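Local coordinates for protein homospermidine synthase (Legionella pneumophila subsp. pneumophila str. Philadelphia 1, PDB 2PH5) that probably makes the polyamine homospermidine as a homospermidine synthase, and binds NAD in a Rossmann-type nucleotide-binding domain, at residues A[12-25]-A[80-94]. Residues are numbered along the deposited sequence; the frame is centred on the assembly and turned at random.
Sequences FKNRFVILGFGCVG and TLEENDFLIDVSIGI. With NAD (nicotinamide-adenine-dinucleotide), chain C.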
# COMPACT_ATOMS: atom_id res chain seq x y z
N PHE A 12 9.49 -36.32 -29.03
CA PHE A 12 9.33 -35.22 -29.96
C PHE A 12 10.48 -35.23 -30.96
O PHE A 12 11.64 -35.04 -30.58
CB PHE A 12 9.29 -33.90 -29.20
CG PHE A 12 8.80 -32.75 -30.01
CD1 PHE A 12 9.65 -31.69 -30.32
CD2 PHE A 12 7.48 -32.72 -30.46
CE1 PHE A 12 9.19 -30.61 -31.07
CE2 PHE A 12 7.01 -31.65 -31.21
CZ PHE A 12 7.87 -30.58 -31.52
N LYS A 13 10.15 -35.46 -32.22
CA LYS A 13 11.15 -35.52 -33.28
C LYS A 13 11.41 -34.19 -33.99
O LYS A 13 12.25 -34.10 -34.87
CB LYS A 13 10.76 -36.58 -34.31
CG LYS A 13 11.38 -37.96 -34.06
CD LYS A 13 12.90 -37.92 -34.22
CE LYS A 13 13.54 -39.30 -34.04
NZ LYS A 13 15.03 -39.28 -34.19
N ASN A 14 10.68 -33.15 -33.59
CA ASN A 14 10.86 -31.84 -34.20
C ASN A 14 11.63 -30.87 -33.33
O ASN A 14 12.41 -31.27 -32.47
CB ASN A 14 9.50 -31.27 -34.59
CG ASN A 14 8.95 -31.91 -35.83
OD1 ASN A 14 8.69 -33.11 -35.86
ND2 ASN A 14 8.78 -31.12 -36.89
N ARG A 15 11.43 -29.58 -33.56
CA ARG A 15 12.16 -28.61 -32.77
C ARG A 15 11.25 -27.55 -32.18
O ARG A 15 10.18 -27.28 -32.72
CB ARG A 15 13.25 -27.95 -33.61
CG ARG A 15 12.75 -27.20 -34.81
CD ARG A 15 13.29 -27.77 -36.12
NE ARG A 15 13.89 -26.72 -36.96
CZ ARG A 15 14.14 -26.85 -38.26
NH1 ARG A 15 13.84 -27.98 -38.88
NH2 ARG A 15 14.70 -25.85 -38.93
N PHE A 16 11.68 -26.99 -31.06
CA PHE A 16 10.92 -25.94 -30.39
C PHE A 16 11.59 -24.60 -30.62
O PHE A 16 12.73 -24.40 -30.23
CB PHE A 16 10.86 -26.21 -28.88
CG PHE A 16 9.83 -27.24 -28.49
CD1 PHE A 16 10.21 -28.40 -27.83
CD2 PHE A 16 8.48 -27.02 -28.74
CE1 PHE A 16 9.26 -29.34 -27.43
CE2 PHE A 16 7.52 -27.95 -28.34
CZ PHE A 16 7.91 -29.11 -27.68
N VAL A 17 10.88 -23.68 -31.27
CA VAL A 17 11.44 -22.35 -31.49
C VAL A 17 10.75 -21.41 -30.50
O VAL A 17 9.56 -21.14 -30.61
CB VAL A 17 11.17 -21.79 -32.92
CG1 VAL A 17 11.68 -20.35 -33.01
CG2 VAL A 17 11.86 -22.65 -33.97
N ILE A 18 11.49 -20.93 -29.50
CA ILE A 18 10.86 -20.03 -28.57
C ILE A 18 11.41 -18.61 -28.74
O ILE A 18 12.62 -18.38 -28.62
CB ILE A 18 11.03 -20.53 -27.10
CG1 ILE A 18 11.01 -19.33 -26.14
CG2 ILE A 18 12.26 -21.42 -26.97
CD1 ILE A 18 11.32 -19.68 -24.72
N LEU A 19 10.53 -17.67 -29.07
CA LEU A 19 11.00 -16.31 -29.23
C LEU A 19 10.64 -15.55 -27.97
O LEU A 19 9.51 -15.60 -27.49
CB LEU A 19 10.38 -15.62 -30.46
CG LEU A 19 8.98 -15.04 -30.32
CD1 LEU A 19 8.70 -14.08 -31.47
CD2 LEU A 19 7.98 -16.17 -30.28
N GLY A 20 11.64 -14.85 -27.44
CA GLY A 20 11.47 -14.13 -26.20
C GLY A 20 12.10 -14.99 -25.13
O GLY A 20 12.03 -16.22 -25.22
N PHE A 21 12.74 -14.39 -24.14
CA PHE A 21 13.36 -15.16 -23.07
C PHE A 21 13.34 -14.38 -21.77
O PHE A 21 14.36 -14.21 -21.11
CB PHE A 21 14.80 -15.54 -23.44
CG PHE A 21 15.29 -16.81 -22.77
CD1 PHE A 21 14.57 -18.00 -22.90
CD2 PHE A 21 16.48 -16.82 -22.05
CE1 PHE A 21 15.04 -19.18 -22.32
CE2 PHE A 21 16.96 -18.00 -21.46
CZ PHE A 21 16.24 -19.18 -21.60
N GLY A 22 12.15 -13.89 -21.40
CA GLY A 22 12.01 -13.13 -20.18
C GLY A 22 11.57 -13.97 -18.99
O GLY A 22 12.05 -15.09 -18.78
N CYS A 23 10.64 -13.41 -18.22
CA CYS A 23 10.09 -14.04 -17.03
C CYS A 23 9.51 -15.42 -17.35
O CYS A 23 9.87 -16.42 -16.72
CB CYS A 23 9.00 -13.14 -16.43
SG CYS A 23 9.44 -11.37 -16.35
N VAL A 24 8.60 -15.46 -18.32
CA VAL A 24 7.95 -16.71 -18.73
C VAL A 24 8.91 -17.68 -19.44
O VAL A 24 9.05 -18.83 -19.03
CB VAL A 24 6.75 -16.41 -19.67
CG1 VAL A 24 6.11 -17.72 -20.12
CG2 VAL A 24 5.73 -15.56 -18.94
N GLY A 25 9.55 -17.21 -20.51
CA GLY A 25 10.46 -18.04 -21.27
C GLY A 25 11.51 -18.79 -20.47
O GLY A 25 11.70 -19.98 -20.68
N THR A 80 13.34 -20.49 -39.62
CA THR A 80 13.61 -21.30 -38.45
C THR A 80 12.52 -22.34 -38.20
O THR A 80 12.68 -23.21 -37.35
CB THR A 80 13.78 -20.39 -37.22
OG1 THR A 80 14.61 -21.06 -36.26
CG2 THR A 80 12.43 -20.08 -36.59
N LEU A 81 11.42 -22.25 -38.95
CA LEU A 81 10.30 -23.18 -38.79
C LEU A 81 10.04 -24.13 -39.97
O LEU A 81 9.87 -23.69 -41.10
CB LEU A 81 9.01 -22.40 -38.52
CG LEU A 81 8.92 -21.70 -37.18
CD1 LEU A 81 7.67 -20.85 -37.16
CD2 LEU A 81 8.93 -22.72 -36.05
N GLU A 82 10.00 -25.42 -39.67
CA GLU A 82 9.75 -26.46 -40.67
C GLU A 82 8.38 -27.06 -40.34
O GLU A 82 7.85 -26.85 -39.25
CB GLU A 82 10.83 -27.54 -40.61
CG GLU A 82 11.38 -28.01 -41.97
CD GLU A 82 12.51 -27.12 -42.49
OE1 GLU A 82 13.10 -27.45 -43.54
OE2 GLU A 82 12.79 -26.08 -41.85
N GLU A 83 7.80 -27.81 -41.27
CA GLU A 83 6.50 -28.41 -41.01
C GLU A 83 6.50 -29.24 -39.72
O GLU A 83 7.39 -30.07 -39.51
CB GLU A 83 6.06 -29.25 -42.21
CG GLU A 83 4.75 -29.98 -42.00
CD GLU A 83 3.92 -30.11 -43.27
OE1 GLU A 83 3.48 -29.06 -43.81
OE2 GLU A 83 3.72 -31.26 -43.74
N ASN A 84 5.50 -29.00 -38.87
CA ASN A 84 5.36 -29.72 -37.59
C ASN A 84 6.20 -29.18 -36.44
O ASN A 84 6.17 -29.73 -35.34
CB ASN A 84 5.65 -31.20 -37.77
CG ASN A 84 4.68 -31.85 -38.72
OD1 ASN A 84 3.46 -31.75 -38.53
ND2 ASN A 84 5.21 -32.52 -39.75
N ASP A 85 6.95 -28.11 -36.68
CA ASP A 85 7.74 -27.52 -35.62
C ASP A 85 6.78 -26.76 -34.72
O ASP A 85 5.60 -26.61 -35.05
CB ASP A 85 8.81 -26.59 -36.18
CG ASP A 85 10.00 -27.35 -36.75
OD1 ASP A 85 10.19 -28.52 -36.37
OD2 ASP A 85 10.75 -26.77 -37.56
N PHE A 86 7.27 -26.27 -33.59
CA PHE A 86 6.41 -25.56 -32.66
C PHE A 86 7.02 -24.23 -32.23
O PHE A 86 8.10 -24.19 -31.64
CB PHE A 86 6.16 -26.45 -31.44
CG PHE A 86 4.91 -26.12 -30.67
CD1 PHE A 86 4.18 -27.14 -30.05
CD2 PHE A 86 4.47 -24.81 -30.53
CE1 PHE A 86 3.03 -26.86 -29.32
CE2 PHE A 86 3.31 -24.51 -29.79
CZ PHE A 86 2.59 -25.54 -29.18
N LEU A 87 6.33 -23.13 -32.53
CA LEU A 87 6.81 -21.82 -32.14
C LEU A 87 6.17 -21.40 -30.82
O LEU A 87 4.98 -21.09 -30.77
CB LEU A 87 6.47 -20.78 -33.22
CG LEU A 87 6.77 -19.30 -32.90
CD1 LEU A 87 8.24 -19.13 -32.60
CD2 LEU A 87 6.38 -18.42 -34.08
N ILE A 88 6.94 -21.43 -29.74
CA ILE A 88 6.41 -21.02 -28.44
C ILE A 88 6.62 -19.51 -28.37
O ILE A 88 7.75 -19.04 -28.32
CB ILE A 88 7.14 -21.73 -27.27
CG1 ILE A 88 7.00 -23.24 -27.41
CG2 ILE A 88 6.53 -21.33 -25.94
CD1 ILE A 88 7.81 -24.02 -26.41
N ASP A 89 5.53 -18.76 -28.40
CA ASP A 89 5.58 -17.30 -28.37
C ASP A 89 5.45 -16.77 -26.95
O ASP A 89 4.38 -16.80 -26.36
CB ASP A 89 4.45 -16.73 -29.24
CG ASP A 89 4.48 -15.20 -29.36
OD1 ASP A 89 3.64 -14.66 -30.12
OD2 ASP A 89 5.32 -14.54 -28.70
N VAL A 90 6.56 -16.29 -26.39
CA VAL A 90 6.56 -15.74 -25.05
C VAL A 90 7.30 -14.39 -25.08
O VAL A 90 8.06 -14.05 -24.16
CB VAL A 90 7.24 -16.70 -24.04
CG1 VAL A 90 6.43 -17.98 -23.90
CG2 VAL A 90 8.65 -17.02 -24.49
N SER A 91 7.05 -13.63 -26.15
CA SER A 91 7.66 -12.32 -26.36
C SER A 91 6.69 -11.19 -26.09
O SER A 91 5.57 -11.41 -25.63
CB SER A 91 8.13 -12.18 -27.82
OG SER A 91 7.03 -12.23 -28.71
N ILE A 92 7.13 -9.97 -26.38
CA ILE A 92 6.30 -8.80 -26.23
C ILE A 92 6.57 -7.90 -27.44
O ILE A 92 7.62 -8.01 -28.08
CB ILE A 92 6.60 -8.07 -24.90
CG1 ILE A 92 5.33 -7.39 -24.42
CG2 ILE A 92 7.75 -7.07 -25.06
CD1 ILE A 92 4.28 -8.38 -23.95
N GLY A 93 5.62 -7.04 -27.78
CA GLY A 93 5.82 -6.16 -28.91
C GLY A 93 5.89 -6.79 -30.30
O GLY A 93 6.25 -6.12 -31.26
N ILE A 94 5.56 -8.08 -30.42
CA ILE A 94 5.57 -8.72 -31.74
C ILE A 94 4.16 -9.21 -32.09
O ILE A 94 3.51 -9.89 -31.29
CB ILE A 94 6.53 -9.92 -31.80
CG1 ILE A 94 7.94 -9.50 -31.41
CG2 ILE A 94 6.56 -10.48 -33.22
CD1 ILE A 94 8.94 -10.65 -31.40
PA NAD C . 9.41 -10.06 -20.47
O1A NAD C . 9.33 -8.60 -20.82
O2A NAD C . 10.08 -10.45 -19.20
O5B NAD C . 10.11 -10.90 -21.67
C5B NAD C . 9.71 -10.69 -23.02
C4B NAD C . 10.89 -11.08 -23.94
O4B NAD C . 10.46 -10.82 -25.26
C3B NAD C . 12.17 -10.27 -23.71
O3B NAD C . 13.27 -11.15 -23.46
C2B NAD C . 12.34 -9.48 -24.97
O2B NAD C . 13.68 -9.22 -25.34
C1B NAD C . 11.54 -10.28 -26.00
N9A NAD C . 10.96 -9.50 -27.10
C8A NAD C . 10.54 -8.16 -26.99
N7A NAD C . 10.79 -7.47 -28.12
C5A NAD C . 11.39 -8.34 -28.97
C6A NAD C . 11.86 -8.18 -30.27
N6A NAD C . 11.77 -7.04 -30.96
N1A NAD C . 12.43 -9.29 -30.88
C2A NAD C . 12.54 -10.51 -30.23
N3A NAD C . 12.08 -10.69 -28.95
C4A NAD C . 11.52 -9.60 -28.36
O3 NAD C . 7.90 -10.54 -20.40
PN NAD C . 7.21 -11.97 -20.17
O1N NAD C . 6.17 -11.79 -19.13
O2N NAD C . 8.30 -12.98 -19.93
O5D NAD C . 6.60 -12.03 -21.63
C5D NAD C . 5.80 -13.05 -22.15
C4D NAD C . 4.38 -12.54 -22.03
O4D NAD C . 3.60 -13.49 -21.34
C3D NAD C . 3.49 -11.34 -22.31
O3D NAD C . 2.99 -11.36 -23.63
C2D NAD C . 2.41 -11.50 -21.26
O2D NAD C . 1.22 -10.85 -21.58
C1D NAD C . 2.29 -13.02 -21.12
N1N NAD C . 1.93 -13.54 -19.78
C2N NAD C . 0.80 -14.30 -19.62
C3N NAD C . 0.52 -14.80 -18.32
C7N NAD C . -0.68 -15.64 -18.05
O7N NAD C . -0.85 -16.09 -16.77
N7N NAD C . -1.54 -15.98 -18.99
C4N NAD C . 1.38 -14.52 -17.22
C5N NAD C . 2.53 -13.73 -17.44
C6N NAD C . 2.82 -13.24 -18.70
O HOH W 1 11.49 -29.99 -38.61
O HOH W 2 9.33 -14.39 -21.65
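Arg15 and Asp85 meet where two neighbouring parallel strands, 16-19 and 86-89, begin. Followed outward, Arg15 CB only grazes Asp85 OD1 at 4.2 Å, while CG and CD lie against the carboxylate, CD 3.1 Å from Asp85 OD2. The chain, bent at chi2 (-119°) and chi3, then lays one guanidinium face over OD2; Arg15 NE is 3.2 Å from Asp85 OD2, but no N-H points at it, making this salt bridge purely electrostatic. NH1 touches Glu82 CB, and NH2 forms a longer salt bridge to Glu82 OE2. On Asp85, OD1 accepts Asn14 ND2 and Arg15 N from opposite faces of its plane, whereas OD2 takes Glu82 N at 2.6 Å.

Five backbone hydrogen bonds then form the parallel ladder, from Phe86 N-Arg15 O to Val90 N-Leu19 O. Phe16, Ile18, Phe86 and Ile88 point to one sheet face, where Ile404 of helix 391-408 touches both phenylalanines and Ile88. After a glycine-rich turn consistent with a Rossmann GxGxxG motif, Cys23 N and Val24 N, opening helix 23-35, donate to NAD O2A (3.2 Å) and O2N; a water joins O2N to Val90 O. Charge pairing and directed N-H bonds together probably hold Asp85 at the strand starts, while main-chain N-H groups at the far end would help stabilise the pyrophosphate's negative charge.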